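Local coordinates for 3-phytase (Klebsiella pneumoniae, PDB 2WNH), which probably hydrolyses phosphate from inositol hexakisphosphate (phytate), acting as a histidine acid phosphatase, at residues E39-T47 and V175-I184; L204-R215 and I238-N248. The protein carries 3 engineered substitutions. All coordinates share one frame; numbering follows the deposited sequence.

Contact 1: E39-T47 and V175-I184; sequences EAATGRPWT and VCQADKPCPI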
ATOM      1  N   GLU B  39     -21.112   8.387 -42.007  1.00 22.80           N
ATOM      2  CA  GLU B  39     -20.305   9.071 -43.013  1.00 24.59           C
ATOM      3  C   GLU B  39     -21.118   9.290 -44.285  1.00 25.34           C
ATOM      4  O   GLU B  39     -21.001  10.345 -44.912  1.00 26.35           O
ATOM      5  CB  GLU B  39     -19.004   8.321 -43.276  1.00 24.88           C
ATOM      6  CG  GLU B  39     -18.027   8.495 -42.116  1.00 24.90           C
ATOM      7  CD  GLU B  39     -16.674   7.845 -42.335  1.00 25.61           C
ATOM      8  OE1 GLU B  39     -16.502   7.025 -43.276  1.00 25.89           O
ATOM      9  OE2 GLU B  39     -15.774   8.136 -41.525  1.00 24.03           O
ATOM     10  N   ALA B  40     -21.969   8.326 -44.632  1.00 25.71           N
ATOM     11  CA  ALA B  40     -22.885   8.490 -45.775  1.00 26.76           C
ATOM     12  C   ALA B  40     -23.928   9.558 -45.486  1.00 27.77           C
ATOM     13  O   ALA B  40     -24.186  10.422 -46.333  1.00 28.67           O
ATOM     14  CB  ALA B  40     -23.563   7.154 -46.142  1.00 26.01           C
ATOM     15  N   ALA B  41     -24.503   9.517 -44.284  1.00 27.80           N
ATOM     16  CA  ALA B  41     -25.526  10.478 -43.845  1.00 27.89           C
ATOM     17  C   ALA B  41     -25.107  11.943 -43.914  1.00 28.40           C
ATOM     18  O   ALA B  41     -25.944  12.827 -44.142  1.00 28.04           O
ATOM     19  CB  ALA B  41     -25.975  10.150 -42.424  1.00 28.68           C
ATOM     20  N   THR B  42     -23.826  12.211 -43.676  1.00 27.97           N
ATOM     21  CA  THR B  42     -23.340  13.592 -43.559  1.00 28.38           C
ATOM     22  C   THR B  42     -22.406  13.968 -44.701  1.00 28.22           C
ATOM     23  O   THR B  42     -21.922  15.094 -44.761  1.00 29.56           O
ATOM     24  CB  THR B  42     -22.597  13.819 -42.215  1.00 28.93           C
ATOM     25  OG1 THR B  42     -21.530  12.862 -42.105  1.00 29.40           O
ATOM     26  CG2 THR B  42     -23.547  13.664 -41.052  1.00 27.18           C
ATOM     27  N   GLY B  43     -22.153  13.010 -45.586  1.00 27.93           N
ATOM     28  CA  GLY B  43     -21.307  13.206 -46.755  1.00 28.70           C
ATOM     29  C   GLY B  43     -19.874  13.582 -46.432  1.00 28.94           C
ATOM     30  O   GLY B  43     -19.221  14.277 -47.208  1.00 29.90           O
ATOM     31  N   ARG B  44     -19.371  13.139 -45.279  1.00 28.09           N
ATOM     32  CA  ARG B  44     -17.969  13.414 -44.939  1.00 27.94           C
ATOM     33  C   ARG B  44     -17.402  12.355 -43.981  1.00 27.15           C
ATOM     34  O   ARG B  44     -18.168  11.632 -43.343  1.00 25.27           O
ATOM     35  CB  ARG B  44     -17.813  14.839 -44.373  1.00 27.72           C
ATOM     36  CG  ARG B  44     -17.827  14.950 -42.879  1.00 33.18           C
ATOM     37  CD  ARG B  44     -19.217  15.087 -42.372  1.00 31.28           C
ATOM     38  NE  ARG B  44     -19.567  16.328 -41.678  1.00 34.01           N
ATOM     39  CZ  ARG B  44     -18.787  17.377 -41.381  1.00 34.11           C
ATOM     40  NH1 ARG B  44     -17.515  17.430 -41.715  1.00 34.86           N
ATOM     41  NH2 ARG B  44     -19.319  18.400 -40.714  1.00 29.04           N
ATOM     42  N   PRO B  45     -16.065  12.251 -43.898  1.00 26.36           N
ATOM     43  CA  PRO B  45     -15.458  11.321 -42.948  1.00 25.77           C
ATOM     44  C   PRO B  45     -15.548  11.841 -41.521  1.00 25.38           C
ATOM     45  O   PRO B  45     -15.493  13.060 -41.287  1.00 24.50           O
ATOM     46  CB  PRO B  45     -13.995  11.276 -43.390  1.00 25.99           C
ATOM     47  CG  PRO B  45     -13.762  12.651 -43.981  1.00 27.34           C
ATOM     48  CD  PRO B  45     -15.045  12.978 -44.686  1.00 27.47           C
ATOM     49  N   TRP B  46     -15.699  10.906 -40.581  1.00 24.00           N
ATOM     50  CA  TRP B  46     -15.699  11.211 -39.164  1.00 23.77           C
ATOM     51  C   TRP B  46     -14.364  10.740 -38.590  1.00 22.50           C
ATOM     52  O   TRP B  46     -13.668   9.911 -39.195  1.00 23.74           O
ATOM     53  CB  TRP B  46     -16.841  10.483 -38.464  1.00 22.44           C
ATOM     54  CG  TRP B  46     -18.176  11.098 -38.671  1.00 22.77           C
ATOM     55  CD1 TRP B  46     -18.750  11.445 -39.874  1.00 21.39           C
ATOM     56  CD2 TRP B  46     -19.148  11.396 -37.663  1.00 22.30           C
ATOM     57  NE1 TRP B  46     -20.005  11.970 -39.662  1.00 23.33           N
ATOM     58  CE2 TRP B  46     -20.277  11.952 -38.320  1.00 23.69           C
ATOM     59  CE3 TRP B  46     -19.174  11.269 -36.268  1.00 24.23           C
ATOM     60  CZ2 TRP B  46     -21.424  12.361 -37.628  1.00 23.12           C
ATOM     61  CZ3 TRP B  46     -20.320  11.685 -35.574  1.00 22.95           C
ATOM     62  CH2 TRP B  46     -21.429  12.220 -36.254  1.00 22.93           C
ATOM     63  N   THR B  47     -14.025  11.275 -37.424  1.00 23.66           N
ATOM     64  CA  THR B  47     -12.765  10.958 -36.762  1.00 23.23           C
ATOM     65  C   THR B  47     -12.521   9.456 -36.674  1.00 21.83           C
ATOM     66  O   THR B  47     -13.426   8.679 -36.357  1.00 20.75           O
ATOM     67  CB  THR B  47     -12.737  11.567 -35.356  1.00 24.70           C
ATOM     68  OG1 THR B  47     -12.903  12.986 -35.464  1.00 24.96           O
ATOM     69  CG2 THR B  47     -11.422  11.242 -34.609  1.00 24.29           C
ATOM     70  N   VAL B 175     -23.109  18.593 -37.023  1.00 28.91           N
ATOM     71  CA  VAL B 175     -22.534  17.586 -37.934  1.00 29.78           C
ATOM     72  C   VAL B 175     -22.516  17.917 -39.439  1.00 31.76           C
ATOM     73  O   VAL B 175     -21.777  17.287 -40.210  1.00 31.96           O
ATOM     74  CB  VAL B 175     -23.141  16.159 -37.713  1.00 29.24           C
ATOM     75  CG1 VAL B 175     -23.126  15.774 -36.223  1.00 29.43           C
ATOM     76  CG2 VAL B 175     -24.564  16.060 -38.286  1.00 28.36           C
ATOM     77  N   CYS B 176     -23.318  18.891 -39.859  1.00 33.81           N
ATOM     78  CA  CYS B 176     -23.401  19.216 -41.286  1.00 36.58           C
ATOM     79  C   CYS B 176     -22.445  20.327 -41.671  1.00 38.52           C
ATOM     80  O   CYS B 176     -22.301  21.305 -40.939  1.00 39.04           O
ATOM     81  CB  CYS B 176     -24.836  19.564 -41.681  1.00 36.73           C
ATOM     82  SG  CYS B 176     -25.960  18.156 -41.467  0.70 36.44           S
ATOM     83  N   GLN B 177     -21.772  20.153 -42.808  1.00 41.19           N
ATOM     84  CA  GLN B 177     -20.889  21.183 -43.347  1.00 43.63           C
ATOM     85  C   GLN B 177     -21.692  22.318 -43.950  1.00 45.41           C
ATOM     86  O   GLN B 177     -22.686  22.083 -44.648  1.00 45.33           O
ATOM     87  CB  GLN B 177     -19.978  20.611 -44.423  1.00 43.82           C
ATOM     88  CG  GLN B 177     -18.986  19.597 -43.934  1.00 44.55           C
ATOM     89  CD  GLN B 177     -18.012  19.183 -45.010  1.00 46.61           C
ATOM     90  OE1 GLN B 177     -17.029  19.878 -45.269  1.00 49.70           O
ATOM     91  NE2 GLN B 177     -18.270  18.041 -45.639  1.00 47.43           N
ATOM     92  N   ALA B 178     -21.247  23.545 -43.679  1.00 47.82           N
ATOM     93  CA  ALA B 178     -21.822  24.747 -44.276  1.00 49.72           C
ATOM     94  C   ALA B 178     -21.844  24.629 -45.794  1.00 50.89           C
ATOM     95  O   ALA B 178     -20.812  24.357 -46.415  1.00 51.23           O
ATOM     96  CB  ALA B 178     -21.029  25.985 -43.850  1.00 50.28           C
ATOM     97  N   ASP B 179     -23.035  24.802 -46.368  1.00 52.22           N
ATOM     98  CA  ASP B 179     -23.251  24.807 -47.825  1.00 53.00           C
ATOM     99  C   ASP B 179     -22.800  23.511 -48.507  1.00 52.82           C
ATOM    100  O   ASP B 179     -22.190  23.525 -49.588  1.00 53.14           O
ATOM    101  CB  ASP B 179     -22.617  26.055 -48.462  1.00 53.89           C
ATOM    102  CG  ASP B 179     -22.974  27.331 -47.712  1.00 55.86           C
ATOM    103  OD1 ASP B 179     -24.180  27.668 -47.641  1.00 57.62           O
ATOM    104  OD2 ASP B 179     -22.049  27.983 -47.175  1.00 58.04           O
ATOM    105  N   LYS B 180     -23.093  22.392 -47.849  1.00 51.85           N
ATOM    106  CA  LYS B 180     -22.868  21.068 -48.412  1.00 50.94           C
ATOM    107  C   LYS B 180     -24.086  20.184 -48.188  1.00 49.55           C
ATOM    108  O   LYS B 180     -24.831  20.390 -47.225  1.00 49.32           O
ATOM    109  CB  LYS B 180     -21.619  20.418 -47.816  1.00 51.49           C
ATOM    110  CG  LYS B 180     -20.364  20.646 -48.640  1.00 53.71           C
ATOM    111  CD  LYS B 180     -19.567  21.843 -48.142  1.00 56.61           C
ATOM    112  CE  LYS B 180     -18.593  22.355 -49.204  1.00 58.70           C
ATOM    113  NZ  LYS B 180     -17.788  21.274 -49.851  1.00 60.20           N
ATOM    114  N   PRO B 181     -24.313  19.213 -49.093  1.00 48.47           N
ATOM    115  CA  PRO B 181     -25.369  18.217 -48.882  1.00 47.15           C
ATOM    116  C   PRO B 181     -25.183  17.408 -47.587  1.00 45.22           C
ATOM    117  O   PRO B 181     -24.084  16.914 -47.298  1.00 45.25           O
ATOM    118  CB  PRO B 181     -25.239  17.301 -50.109  1.00 47.53           C
ATOM    119  CG  PRO B 181     -24.572  18.155 -51.149  1.00 48.41           C
ATOM    120  CD  PRO B 181     -23.611  19.002 -50.373  1.00 48.44           C
ATOM    121  N   CYS B 182     -26.262  17.298 -46.819  1.00 42.71           N
ATOM    122  CA  CYS B 182     -26.293  16.469 -45.619  1.00 40.47           C
ATOM    123  C   CYS B 182     -27.517  15.577 -45.793  1.00 39.39           C
ATOM    124  O   CYS B 182     -28.583  15.883 -45.256  1.00 39.77           O
ATOM    125  CB  CYS B 182     -26.415  17.353 -44.379  1.00 39.80           C
ATOM    126  SG  CYS B 182     -25.476  16.810 -42.919  0.70 36.26           S
ATOM    127  N   PRO B 183     -27.368  14.482 -46.572  1.00 38.77           N
ATOM    128  CA  PRO B 183     -28.465  13.629 -47.063  1.00 38.74           C
ATOM    129  C   PRO B 183     -29.500  13.214 -46.003  1.00 38.01           C
ATOM    130  O   PRO B 183     -30.708  13.364 -46.232  1.00 37.90           O
ATOM    131  CB  PRO B 183     -27.736  12.397 -47.613  1.00 38.86           C
ATOM    132  CG  PRO B 183     -26.402  12.892 -47.987  1.00 39.84           C
ATOM    133  CD  PRO B 183     -26.055  13.987 -47.022  1.00 38.35           C
ATOM    134  N   ILE B 184     -29.037  12.721 -44.855  1.00 36.55           N
ATOM    135  CA  ILE B 184     -29.946  12.209 -43.810  1.00 35.37           C
ATOM    136  C   ILE B 184     -31.077  13.163 -43.364  1.00 35.44           C
ATOM    137  O   ILE B 184     -32.162  12.707 -42.991  1.00 34.74           O
ATOM    138  CB  ILE B 184     -29.158  11.662 -42.568  1.00 34.95           C
ATOM    139  CG1 ILE B 184     -29.991  10.661 -41.750  1.00 34.03           C
ATOM    140  CG2 ILE B 184     -28.655  12.794 -41.685  1.00 33.53           C
ATOM    141  CD1 ILE B 184     -30.301   9.345 -42.470  1.00 34.72           C
TER
HETATM  142  O   HOH W   1     -21.984  17.809 -44.718  1.00 39.30           O
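The carbonyl oxygen of V175 is gripped by two nitrogens of R44, at 2.8 Å from NE and 2.7 Å from NH2. Both bonds are bent, with N-H...O angles near 145°, as a side-on approach to a single acceptor requires. The oxygen lies in the guanidinium plane; NE comes nearly in line with the C=O bond, whereas NH2 stands above the carbonyl plane. The R44 chain folds at chi2 and chi3 to bring that edge round to V175. Q177 then lays its CG over one face of the guanidinium, 3.4 Å from R44 CZ, its amide plane only 20° from that of the guanidinium, and W229 adds a cation-pi contact.

The polypeptide reaches this arginine through a Schellman motif: helix 32-42 ends, G43 has positive phi, and two weak bonds, R44 N to E39 O and G43 N to A40 O, run back into the last turn. The site lies in the mostly helical region beside the mixed sheet, consistent with the alpha domain of histidine acid phosphatases. A41 O accepts from I184 N of the loop after helix 165-175, in its carbonyl plane on a lone pair, at 3.2 Å and almost straight (173°). A water links T42 O at 2.7 Å with Q177 N, where the type II turn 177-180 begins. The C176-C182 disulfide closes the loop round that turn, and its C182 sulfur lies against T42.

Apolar contacts flank these bonds. A41 CB meets I184 CB at 3.5 Å; CG2 of T42 crosses V175 CG2 at about a right angle, and V175 CG1 approaches W46 CH2 obliquely. NE1 of W46 donates in the ring plane to T42 OG1 at 3.0 Å, which helps hold the indole's rotation; that hydroxyl also bonds to I38 O.

Contact 2: L204-R215 and I238-N248; sequences LSVMANMVETLR and ITALLPLLTEN
Apolar packing makes up most of this contact. L245 is a knob in a hole formed by A208, V211, E212 and R215 of helix 204-219, with CD1 3.9 Å from A208 CB. Its CG is anti to the backbone N (chi1 -167°), which swings both methyls across toward that helix. V211 spreads its two branches: CG1 reaches L242 CD2 at 3.7 Å, and CG2 lies against CB of L241. Nearer one end L204 CD1 touches L244 CD2; nearer the other I238 places CG2 beside R215 and CD1 beside L214. The helices 204-215 and 243-248, part of what is probably the alpha domain of the phosphatase fold, run at 131° to each other, their axes 8.5 Å apart; small A208 and L245 form the closest CA pair.

Polar side chains touch carbon across the interface: N248 sets CB 3.5 Å from A208 CB and its ND2 against S205 CA and L204 CG.

Within helix 204-219 R215 holds E212 side-on, NH2 to OE1 and NE to OE2, both at 3.0 Å; L245 CD2 lies 3.2 Å from E212 OE1. R24 also pairs with E212, N314 bonds R215, and E247 forms a salt bridge with R160.

The pairing of E212 with R215 and R24 probably eases burial of these charges; with no hydrogen bond joining the segments, the fit depends mainly on packing.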
ATOM      1  N   LEU B 204     -34.274   8.586 -38.597  1.00 24.21           N
ATOM      2  CA  LEU B 204     -34.131   8.509 -37.145  1.00 24.80           C
ATOM      3  C   LEU B 204     -33.052   7.520 -36.702  1.00 24.17           C
ATOM      4  O   LEU B 204     -32.230   7.850 -35.840  1.00 25.21           O
ATOM      5  CB  LEU B 204     -35.465   8.126 -36.494  1.00 24.68           C
ATOM      6  CG  LEU B 204     -35.464   7.917 -34.969  1.00 25.74           C
ATOM      7  CD1 LEU B 204     -34.982   9.164 -34.243  1.00 27.09           C
ATOM      8  CD2 LEU B 204     -36.836   7.564 -34.477  1.00 24.63           C
ATOM      9  N   SER B 205     -33.039   6.329 -37.287  1.00 23.22           N
ATOM     10  CA  SER B 205     -32.091   5.315 -36.830  1.00 23.10           C
ATOM     11  C   SER B 205     -30.653   5.780 -37.023  1.00 23.63           C
ATOM     12  O   SER B 205     -29.836   5.616 -36.116  1.00 21.73           O
ATOM     13  CB  SER B 205     -32.341   3.932 -37.451  1.00 23.18           C
ATOM     14  OG  SER B 205     -32.140   3.943 -38.853  1.00 30.12           O
ATOM     15  N   VAL B 206     -30.347   6.376 -38.180  1.00 22.47           N
ATOM     16  CA  VAL B 206     -28.993   6.868 -38.437  1.00 23.01           C
ATOM     17  C   VAL B 206     -28.693   8.103 -37.579  1.00 21.94           C
ATOM     18  O   VAL B 206     -27.590   8.240 -37.069  1.00 20.90           O
ATOM     19  CB  VAL B 206     -28.713   7.096 -39.939  1.00 23.42           C
ATOM     20  CG1 VAL B 206     -27.272   7.590 -40.154  1.00 24.77           C
ATOM     21  CG2 VAL B 206     -28.910   5.785 -40.712  1.00 23.63           C
ATOM     22  N   MET B 207     -29.682   8.975 -37.383  1.00 21.72           N
ATOM     23  CA  MET B 207     -29.506  10.085 -36.445  1.00 21.99           C
ATOM     24  C   MET B 207     -29.137   9.587 -35.053  1.00 21.62           C
ATOM     25  O   MET B 207     -28.274  10.169 -34.388  1.00 20.91           O
ATOM     26  CB  MET B 207     -30.744  10.966 -36.374  1.00 21.82           C
ATOM     27  CG  MET B 207     -30.830  11.936 -37.551  1.00 26.50           C
ATOM     28  SD  MET B 207     -32.284  12.975 -37.439  1.00 28.61           S
ATOM     29  CE  MET B 207     -33.225  12.371 -38.832  1.00 36.94           C
ATOM     30  N   ALA B 208     -29.796   8.515 -34.628  1.00 21.93           N
ATOM     31  CA  ALA B 208     -29.489   7.888 -33.333  1.00 21.73           C
ATOM     32  C   ALA B 208     -28.049   7.357 -33.295  1.00 21.83           C
ATOM     33  O   ALA B 208     -27.375   7.517 -32.265  1.00 21.43           O
ATOM     34  CB  ALA B 208     -30.503   6.769 -33.030  1.00 21.75           C
ATOM     35  N   ASN B 209     -27.586   6.746 -34.390  1.00 20.97           N
ATOM     36  CA  ASN B 209     -26.183   6.334 -34.541  1.00 22.06           C
ATOM     37  C   ASN B 209     -25.245   7.536 -34.366  1.00 21.78           C
ATOM     38  O   ASN B 209     -24.171   7.421 -33.769  1.00 21.63           O
ATOM     39  CB  ASN B 209     -25.885   5.762 -35.948  1.00 22.71           C
ATOM     40  CG  ASN B 209     -26.515   4.405 -36.222  1.00 27.25           C
ATOM     41  OD1 ASN B 209     -26.733   4.051 -37.397  1.00 32.14           O
ATOM     42  ND2 ASN B 209     -26.783   3.624 -35.172  1.00 25.28           N
ATOM     43  N   MET B 210     -25.628   8.679 -34.944  1.00 20.71           N
ATOM     44  CA  MET B 210     -24.806   9.888 -34.847  1.00 20.46           C
ATOM     45  C   MET B 210     -24.719  10.399 -33.407  1.00 19.26           C
ATOM     46  O   MET B 210     -23.635  10.709 -32.928  1.00 18.69           O
ATOM     47  CB  MET B 210     -25.341  10.986 -35.779  1.00 21.10           C
ATOM     48  CG  MET B 210     -25.095  10.702 -37.240  1.00 24.07           C
ATOM     49  SD  MET B 210     -25.818  12.043 -38.238  1.00 31.62           S
ATOM     50  CE  MET B 210     -27.393  11.356 -38.600  1.00 32.77           C
ATOM     51  N   VAL B 211     -25.865  10.494 -32.733  1.00 17.81           N
ATOM     52  CA  VAL B 211     -25.939  10.950 -31.342  1.00 19.15           C
ATOM     53  C   VAL B 211     -25.153  10.032 -30.390  1.00 18.57           C
ATOM     54  O   VAL B 211     -24.416  10.522 -29.547  1.00 17.95           O
ATOM     55  CB  VAL B 211     -27.402  11.114 -30.894  1.00 19.36           C
ATOM     56  CG1 VAL B 211     -27.513  11.312 -29.369  1.00 20.20           C
ATOM     57  CG2 VAL B 211     -28.035  12.289 -31.647  1.00 17.86           C
ATOM     58  N   GLU B 212     -25.296   8.720 -30.541  1.00 18.46           N
ATOM     59  CA  GLU B 212     -24.462   7.778 -29.753  1.00 17.59           C
ATOM     60  C   GLU B 212     -22.965   8.020 -29.974  1.00 18.94           C
ATOM     61  O   GLU B 212     -22.193   8.066 -29.008  1.00 17.54           O
ATOM     62  CB  GLU B 212     -24.819   6.333 -30.074  1.00 17.38           C
ATOM     63  CG  GLU B 212     -24.093   5.286 -29.182  1.00 20.31           C
ATOM     64  CD  GLU B 212     -24.509   5.320 -27.707  1.00 22.18           C
ATOM     65  OE1 GLU B 212     -25.679   5.640 -27.388  1.00 24.62           O
ATOM     66  OE2 GLU B 212     -23.649   4.986 -26.850  1.00 25.87           O
ATOM     67  N   THR B 213     -22.563   8.179 -31.233  1.00 19.06           N
ATOM     68  CA  THR B 213     -21.149   8.443 -31.556  1.00 18.58           C
ATOM     69  C   THR B 213     -20.633   9.734 -30.888  1.00 18.88           C
ATOM     70  O   THR B 213     -19.510   9.764 -30.349  1.00 18.35           O
ATOM     71  CB  THR B 213     -20.928   8.492 -33.087  1.00 19.13           C
ATOM     72  OG1 THR B 213     -21.394   7.266 -33.679  1.00 20.07           O
ATOM     73  CG2 THR B 213     -19.447   8.707 -33.424  1.00 18.78           C
ATOM     74  N   LEU B 214     -21.444  10.788 -30.927  1.00 17.59           N
ATOM     75  CA  LEU B 214     -21.073  12.044 -30.272  1.00 17.70           C
ATOM     76  C   LEU B 214     -21.002  11.868 -28.758  1.00 17.52           C
ATOM     77  O   LEU B 214     -20.057  12.339 -28.126  1.00 16.52           O
ATOM     78  CB  LEU B 214     -22.032  13.173 -30.673  1.00 18.17           C
ATOM     79  CG  LEU B 214     -22.016  13.494 -32.177  1.00 20.88           C
ATOM     80  CD1 LEU B 214     -23.123  14.487 -32.466  1.00 20.54           C
ATOM     81  CD2 LEU B 214     -20.680  14.056 -32.652  1.00 22.20           C
ATOM     82  N   ARG B 215     -21.999  11.182 -28.184  1.00 16.46           N
ATOM     83  CA  ARG B 215     -22.006  10.916 -26.744  1.00 17.33           C
ATOM     84  C   ARG B 215     -20.780  10.116 -26.322  1.00 17.08           C
ATOM     85  O   ARG B 215     -20.152  10.410 -25.292  1.00 17.03           O
ATOM     86  CB  ARG B 215     -23.273  10.149 -26.338  1.00 16.95           C
ATOM     87  CG  ARG B 215     -23.275   9.727 -24.851  1.00 20.42           C
ATOM     88  CD  ARG B 215     -22.740   8.283 -24.679  1.00 19.22           C
ATOM     89  NE  ARG B 215     -23.815   7.327 -24.963  1.00 19.11           N
ATOM     90  CZ  ARG B 215     -24.851   7.121 -24.156  1.00 20.48           C
ATOM     91  NH1 ARG B 215     -24.948   7.771 -23.006  1.00 20.12           N
ATOM     92  NH2 ARG B 215     -25.807   6.266 -24.501  1.00 21.53           N
ATOM     93  N   ILE B 238     -24.440  17.726 -25.524  1.00 20.97           N
ATOM     94  CA  ILE B 238     -24.687  16.296 -25.759  1.00 20.15           C
ATOM     95  C   ILE B 238     -26.069  15.939 -25.229  1.00 20.06           C
ATOM     96  O   ILE B 238     -26.861  15.294 -25.930  1.00 19.62           O
ATOM     97  CB  ILE B 238     -23.591  15.404 -25.101  1.00 20.02           C
ATOM     98  CG1 ILE B 238     -22.231  15.676 -25.750  1.00 19.80           C
ATOM     99  CG2 ILE B 238     -23.944  13.902 -25.189  1.00 21.16           C
ATOM    100  CD1 ILE B 238     -22.125  15.236 -27.195  1.00 20.33           C
ATOM    101  N   THR B 239     -26.357  16.358 -24.000  1.00 20.87           N
ATOM    102  CA  THR B 239     -27.666  16.127 -23.364  1.00 20.86           C
ATOM    103  C   THR B 239     -28.832  16.550 -24.260  1.00 21.77           C
ATOM    104  O   THR B 239     -29.831  15.818 -24.389  1.00 21.85           O
ATOM    105  CB  THR B 239     -27.747  16.867 -22.014  1.00 21.60           C
ATOM    106  OG1 THR B 239     -26.721  16.370 -21.152  1.00 19.34           O
ATOM    107  CG2 THR B 239     -29.109  16.673 -21.358  1.00 21.64           C
ATOM    108  N   ALA B 240     -28.691  17.713 -24.894  1.00 21.72           N
ATOM    109  CA  ALA B 240     -29.726  18.252 -25.783  1.00 22.23           C
ATOM    110  C   ALA B 240     -30.009  17.377 -27.009  1.00 22.07           C
ATOM    111  O   ALA B 240     -31.086  17.479 -27.583  1.00 24.24           O
ATOM    112  CB  ALA B 240     -29.331  19.651 -26.229  1.00 21.41           C
ATOM    113  N   LEU B 241     -29.049  16.540 -27.413  1.00 20.94           N
ATOM    114  CA  LEU B 241     -29.204  15.665 -28.573  1.00 20.16           C
ATOM    115  C   LEU B 241     -29.850  14.323 -28.249  1.00 20.95           C
ATOM    116  O   LEU B 241     -30.322  13.633 -29.158  1.00 20.41           O
ATOM    117  CB  LEU B 241     -27.855  15.420 -29.260  1.00 20.73           C
ATOM    118  CG  LEU B 241     -27.126  16.677 -29.723  1.00 23.06           C
ATOM    119  CD1 LEU B 241     -25.721  16.355 -30.205  1.00 23.34           C
ATOM    120  CD2 LEU B 241     -27.933  17.369 -30.819  1.00 24.76           C
ATOM    121  N   LEU B 242     -29.835  13.943 -26.968  1.00 21.17           N
ATOM    122  CA  LEU B 242     -30.168  12.577 -26.557  1.00 20.62           C
ATOM    123  C   LEU B 242     -31.625  12.171 -26.789  1.00 22.08           C
ATOM    124  O   LEU B 242     -31.925  10.974 -26.933  1.00 22.54           O
ATOM    125  CB  LEU B 242     -29.759  12.338 -25.087  1.00 21.52           C
ATOM    126  CG  LEU B 242     -28.253  12.378 -24.817  1.00 20.84           C
ATOM    127  CD1 LEU B 242     -27.980  12.190 -23.319  1.00 23.44           C
ATOM    128  CD2 LEU B 242     -27.477  11.348 -25.672  1.00 20.14           C
ATOM    129  N   PRO B 243     -32.531  13.150 -26.849  1.00 22.40           N
ATOM    130  CA  PRO B 243     -33.935  12.861 -27.168  1.00 21.99           C
ATOM    131  C   PRO B 243     -34.109  12.005 -28.443  1.00 21.65           C
ATOM    132  O   PRO B 243     -35.022  11.179 -28.531  1.00 21.63           O
ATOM    133  CB  PRO B 243     -34.709  14.169 -27.259  1.00 22.53           C
ATOM    134  N   LEU B 244     -33.231  12.180 -29.429  1.00 20.50           N
ATOM    135  CA  LEU B 244     -33.278  11.361 -30.641  1.00 20.86           C
ATOM    136  C   LEU B 244     -32.938   9.897 -30.361  1.00 20.79           C
ATOM    137  O   LEU B 244     -33.457   8.984 -30.997  1.00 20.96           O
ATOM    138  CB  LEU B 244     -32.334  11.924 -31.706  1.00 20.34           C
ATOM    139  CG  LEU B 244     -32.857  13.164 -32.445  1.00 22.91           C
ATOM    140  CD1 LEU B 244     -31.736  13.820 -33.267  1.00 24.78           C
ATOM    141  CD2 LEU B 244     -34.008  12.760 -33.343  1.00 26.93           C
ATOM    142  N   LEU B 245     -32.034   9.683 -29.413  1.00 20.68           N
ATOM    143  CA  LEU B 245     -31.613   8.336 -29.090  1.00 20.14           C
ATOM    144  C   LEU B 245     -32.736   7.630 -28.326  1.00 20.07           C
ATOM    145  O   LEU B 245     -33.047   6.489 -28.618  1.00 21.53           O
ATOM    146  CB  LEU B 245     -30.295   8.398 -28.304  1.00 20.56           C
ATOM    147  CG  LEU B 245     -29.490   7.117 -28.097  1.00 22.24           C
ATOM    148  CD1 LEU B 245     -29.113   6.429 -29.390  1.00 23.32           C
ATOM    149  CD2 LEU B 245     -28.228   7.522 -27.288  1.00 20.74           C
ATOM    150  N   THR B 246     -33.353   8.333 -27.381  1.00 19.68           N
ATOM    151  CA  THR B 246     -34.523   7.847 -26.659  1.00 19.72           C
ATOM    152  C   THR B 246     -35.638   7.500 -27.638  1.00 20.52           C
ATOM    153  O   THR B 246     -36.261   6.446 -27.526  1.00 20.31           O
ATOM    154  CB  THR B 246     -35.027   8.869 -25.615  1.00 20.20           C
ATOM    155  OG1 THR B 246     -34.055   9.011 -24.565  1.00 21.97           O
ATOM    156  CG2 THR B 246     -36.354   8.437 -25.003  1.00 20.94           C
ATOM    157  N   GLU B 247     -35.890   8.390 -28.593  1.00 20.87           N
ATOM    158  CA  GLU B 247     -36.954   8.134 -29.580  1.00 20.92           C
ATOM    159  C   GLU B 247     -36.676   6.845 -30.374  1.00 19.90           C
ATOM    160  O   GLU B 247     -37.577   5.994 -30.544  1.00 19.15           O
ATOM    161  CB  GLU B 247     -37.109   9.352 -30.504  1.00 20.86           C
ATOM    162  CG  GLU B 247     -38.298   9.254 -31.482  1.00 23.69           C
ATOM    163  CD  GLU B 247     -39.594   9.826 -30.929  1.00 25.78           C
ATOM    164  OE1 GLU B 247     -39.724  10.000 -29.702  1.00 24.83           O
ATOM    165  OE2 GLU B 247     -40.510  10.110 -31.743  1.00 26.24           O
ATOM    166  N   ASN B 248     -35.439   6.684 -30.856  1.00 19.96           N
ATOM    167  CA  ASN B 248     -35.095   5.477 -31.601  1.00 19.44           C
ATOM    168  C   ASN B 248     -35.229   4.218 -30.754  1.00 20.32           C
ATOM    169  O   ASN B 248     -35.728   3.204 -31.225  1.00 19.59           O
ATOM    170  CB  ASN B 248     -33.690   5.559 -32.206  1.00 19.73           C
ATOM    171  CG  ASN B 248     -33.452   4.503 -33.283  1.00 22.00           C
ATOM    172  OD1 ASN B 248     -32.498   3.721 -33.220  1.00 26.14           O
ATOM    173  ND2 ASN B 248     -34.323   4.476 -34.278  1.00 18.63           N
TER

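Helix 204-219 is common ground: it forms one side of contact 2 and, through its other face, touches contact 1, where I184 CG2 packs on M210 CE at 3.6 Å and A41 on V206. The centres lie 16 Å apart. Contact 2 is interior, about 15 Å from the centre of the chain, with 13 of its 15 touching residues buried; contact 1 is peripheral, at about 29 Å, and only partly buried. Their chemistry follows: the outer contact ties a helix end to a disulfide-closed loop through backbone carbonyls, an arginine and a water, whereas the inner one relies mostly on packed aliphatic side chains, with A208 and N248 close in and an arginine-glutamate pair beside L245.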